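Long-range contact in ebony (Drosophila melanogaster, PDB 6DYN), which conjugates beta-alanine to biogenic amines such as dopamine and histamine as an NRPS-like enzyme, its C-terminal domain, present here, probably selecting the amine and forming the amide: residues F102-I107 / G158-N163. Sequence-based numbering, arbitrary orientation.
Sequences FCEGPI and GIFTTN. With CA (calcium ion), chain C; HSM (histamine), chain B.
Helix 93-111 packs on one face of the central mixed sheet of a GNAT-like domain, and Glu104 and Ile107 of this helix meet Phe160 and Thr162 of strand 158-163, which runs nearly antiparallel to it (150°). Thr162 OG1 donates to Glu104 OE2 at 2.6 Å, reaching the carboxylate on its anti side, 19° out of plane. Glu104 CG lies anti to the carbonyl carbon (chi1 -59°) and the chain then runs extended, which carries the carboxylate across to the strand. His121 NE2 of the adjoining strand 119-127 also bonds OE2, giving this buried oxygen two partners. Nearer the helix backbone, Glu104 CB lies 3.8 Å from both Phe160 CE2 and CZ, the carboxylate and ring planes turned 42° apart, while Ile107 CG2 touches CE1 more loosely at 4.4 Å; Val208 and Trp210 of strand 205-212 also touch the Phe160 side chain. On the strand's far face, Asn163 OD1 binds a calcium ion at 2.4 Å. Thr162 O takes a weak hydrogen bond from the histamine amine, 3.1 Å from its N, and a water links both to the calcium. Glu32 also hydrogen-bonds to histamine. Thr162 thus ties helix to substrate: its hydroxyl grips Glu104, while its carbonyl meets the amine.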
loop_
_atom_site.group_PDB
_atom_site.type_symbol
_atom_site.label_atom_id
_atom_site.label_comp_id
_atom_site.label_asym_id
_atom_site.label_seq_id
_atom_site.Cartn_x
_atom_site.Cartn_y
_atom_site.Cartn_z
ATOM N N PHE A 102 10.725 5.555 -8.336
ATOM C CA PHE A 102 11.211 5.349 -9.693
ATOM C C PHE A 102 10.073 4.896 -10.606
ATOM O O PHE A 102 9.935 5.395 -11.733
ATOM C CB PHE A 102 12.383 4.356 -9.653
ATOM C CG PHE A 102 12.709 3.700 -10.976
ATOM C CD1 PHE A 102 12.035 2.546 -11.384
ATOM C CD2 PHE A 102 13.735 4.193 -11.777
ATOM C CE1 PHE A 102 12.344 1.926 -12.594
ATOM C CE2 PHE A 102 14.046 3.582 -12.972
ATOM C CZ PHE A 102 13.360 2.449 -13.383
ATOM N N CYS A 103 9.199 4.007 -10.104
ATOM C CA CYS A 103 8.047 3.573 -10.891
ATOM C C CYS A 103 6.986 4.654 -10.985
ATOM O O CYS A 103 6.392 4.857 -12.052
ATOM C CB CYS A 103 7.417 2.316 -10.280
ATOM S SG CYS A 103 8.509 0.902 -10.264
ATOM N N GLU A 104 6.668 5.271 -9.860
ATOM C CA GLU A 104 5.573 6.228 -9.803
ATOM C C GLU A 104 5.821 7.668 -10.232
ATOM O O GLU A 104 5.011 8.253 -10.933
ATOM C CB GLU A 104 4.970 6.235 -8.387
ATOM C CG GLU A 104 4.440 4.890 -7.911
ATOM C CD GLU A 104 4.045 4.883 -6.444
ATOM O OE1 GLU A 104 4.444 5.798 -5.707
ATOM O OE2 GLU A 104 3.333 3.955 -6.021
ATOM N N GLY A 105 6.952 8.215 -9.831
ATOM C CA GLY A 105 7.238 9.621 -10.046
ATOM C C GLY A 105 7.067 10.116 -11.471
ATOM O O GLY A 105 6.341 11.085 -11.722
ATOM N N PRO A 106 7.754 9.486 -12.438
ATOM C CA PRO A 106 7.597 9.924 -13.838
ATOM C C PRO A 106 6.161 9.888 -14.342
ATOM O O PRO A 106 5.743 10.790 -15.078
ATOM C CB PRO A 106 8.505 8.946 -14.603
ATOM C CG PRO A 106 9.627 8.675 -13.596
ATOM C CD PRO A 106 8.925 8.601 -12.268
ATOM N N ILE A 107 5.391 8.870 -13.953
ATOM C CA ILE A 107 4.006 8.753 -14.391
ATOM C C ILE A 107 3.129 9.782 -13.681
ATOM O O ILE A 107 2.343 10.496 -14.316
ATOM C CB ILE A 107 3.507 7.318 -14.138
ATOM C CG1 ILE A 107 4.335 6.318 -14.955
ATOM C CG2 ILE A 107 2.030 7.222 -14.395
ATOM C CD1 ILE A 107 3.912 4.857 -14.773
ATOM N N GLY A 158 -8.898 9.922 -8.993
ATOM C CA GLY A 158 -8.687 8.499 -9.185
ATOM C C GLY A 158 -7.766 7.955 -8.123
ATOM O O GLY A 158 -7.294 8.680 -7.249
ATOM N N ILE A 159 -7.517 6.654 -8.218
ATOM C CA ILE A 159 -6.756 5.919 -7.221
ATOM C C ILE A 159 -5.495 5.404 -7.896
ATOM O O ILE A 159 -5.554 4.860 -9.001
ATOM C CB ILE A 159 -7.579 4.767 -6.606
ATOM C CG1 ILE A 159 -8.879 5.316 -6.016
ATOM C CG2 ILE A 159 -6.780 4.063 -5.511
ATOM C CD1 ILE A 159 -9.989 4.301 -5.945
ATOM N N PHE A 160 -4.362 5.594 -7.229
ATOM C CA PHE A 160 -3.030 5.388 -7.782
ATOM C C PHE A 160 -2.302 4.463 -6.822
ATOM O O PHE A 160 -2.218 4.764 -5.630
ATOM C CB PHE A 160 -2.317 6.742 -7.895
ATOM C CG PHE A 160 -0.966 6.714 -8.547
ATOM C CD1 PHE A 160 -0.802 6.221 -9.826
ATOM C CD2 PHE A 160 0.132 7.294 -7.909
ATOM C CE1 PHE A 160 0.446 6.258 -10.457
ATOM C CE2 PHE A 160 1.374 7.330 -8.530
ATOM C CZ PHE A 160 1.523 6.793 -9.815
ATOM N N THR A 161 -1.792 3.341 -7.323
ATOM C CA THR A 161 -1.081 2.409 -6.458
ATOM C C THR A 161 -0.093 1.609 -7.290
ATOM O O THR A 161 -0.297 1.404 -8.493
ATOM C CB THR A 161 -2.052 1.461 -5.712
ATOM O OG1 THR A 161 -1.330 0.683 -4.749
ATOM C CG2 THR A 161 -2.742 0.512 -6.672
ATOM N N THR A 162 0.997 1.184 -6.648
ATOM C CA THR A 162 1.919 0.228 -7.245
ATOM C C THR A 162 1.691 -1.122 -6.579
ATOM O O THR A 162 1.895 -1.263 -5.374
ATOM C CB THR A 162 3.375 0.676 -7.100
ATOM O OG1 THR A 162 3.508 1.962 -7.693
ATOM C CG2 THR A 162 4.304 -0.244 -7.870
ATOM N N ASN A 163 1.262 -2.103 -7.358
ATOM C CA ASN A 163 0.943 -3.423 -6.837
ATOM C C ASN A 163 2.118 -4.356 -7.090
ATOM O O ASN A 163 2.566 -4.500 -8.233
ATOM C CB ASN A 163 -0.348 -3.936 -7.464
ATOM C CG ASN A 163 -1.568 -3.284 -6.826
ATOM O OD1 ASN A 163 -1.677 -3.250 -5.612
ATOM N ND2 ASN A 163 -2.437 -2.701 -7.632
HETATM CA CA CA C . -2.785 -2.007 -3.852
HETATM N N HSM B . 2.148 -0.370 -2.415
HETATM C CA HSM B . 3.543 -0.638 -2.738
HETATM C CB HSM B . 3.883 -2.097 -2.394
HETATM C CG HSM B . 4.903 -2.148 -1.247
HETATM N ND1 HSM B . 4.980 -1.298 -0.240
HETATM C CD2 HSM B . 5.888 -3.086 -1.076
HETATM C CE1 HSM B . 5.998 -1.681 0.555
HETATM N NE2 HSM B . 6.548 -2.790 0.027
HETATM O O HOH W 1 -0.141 -2.204 -3.004
#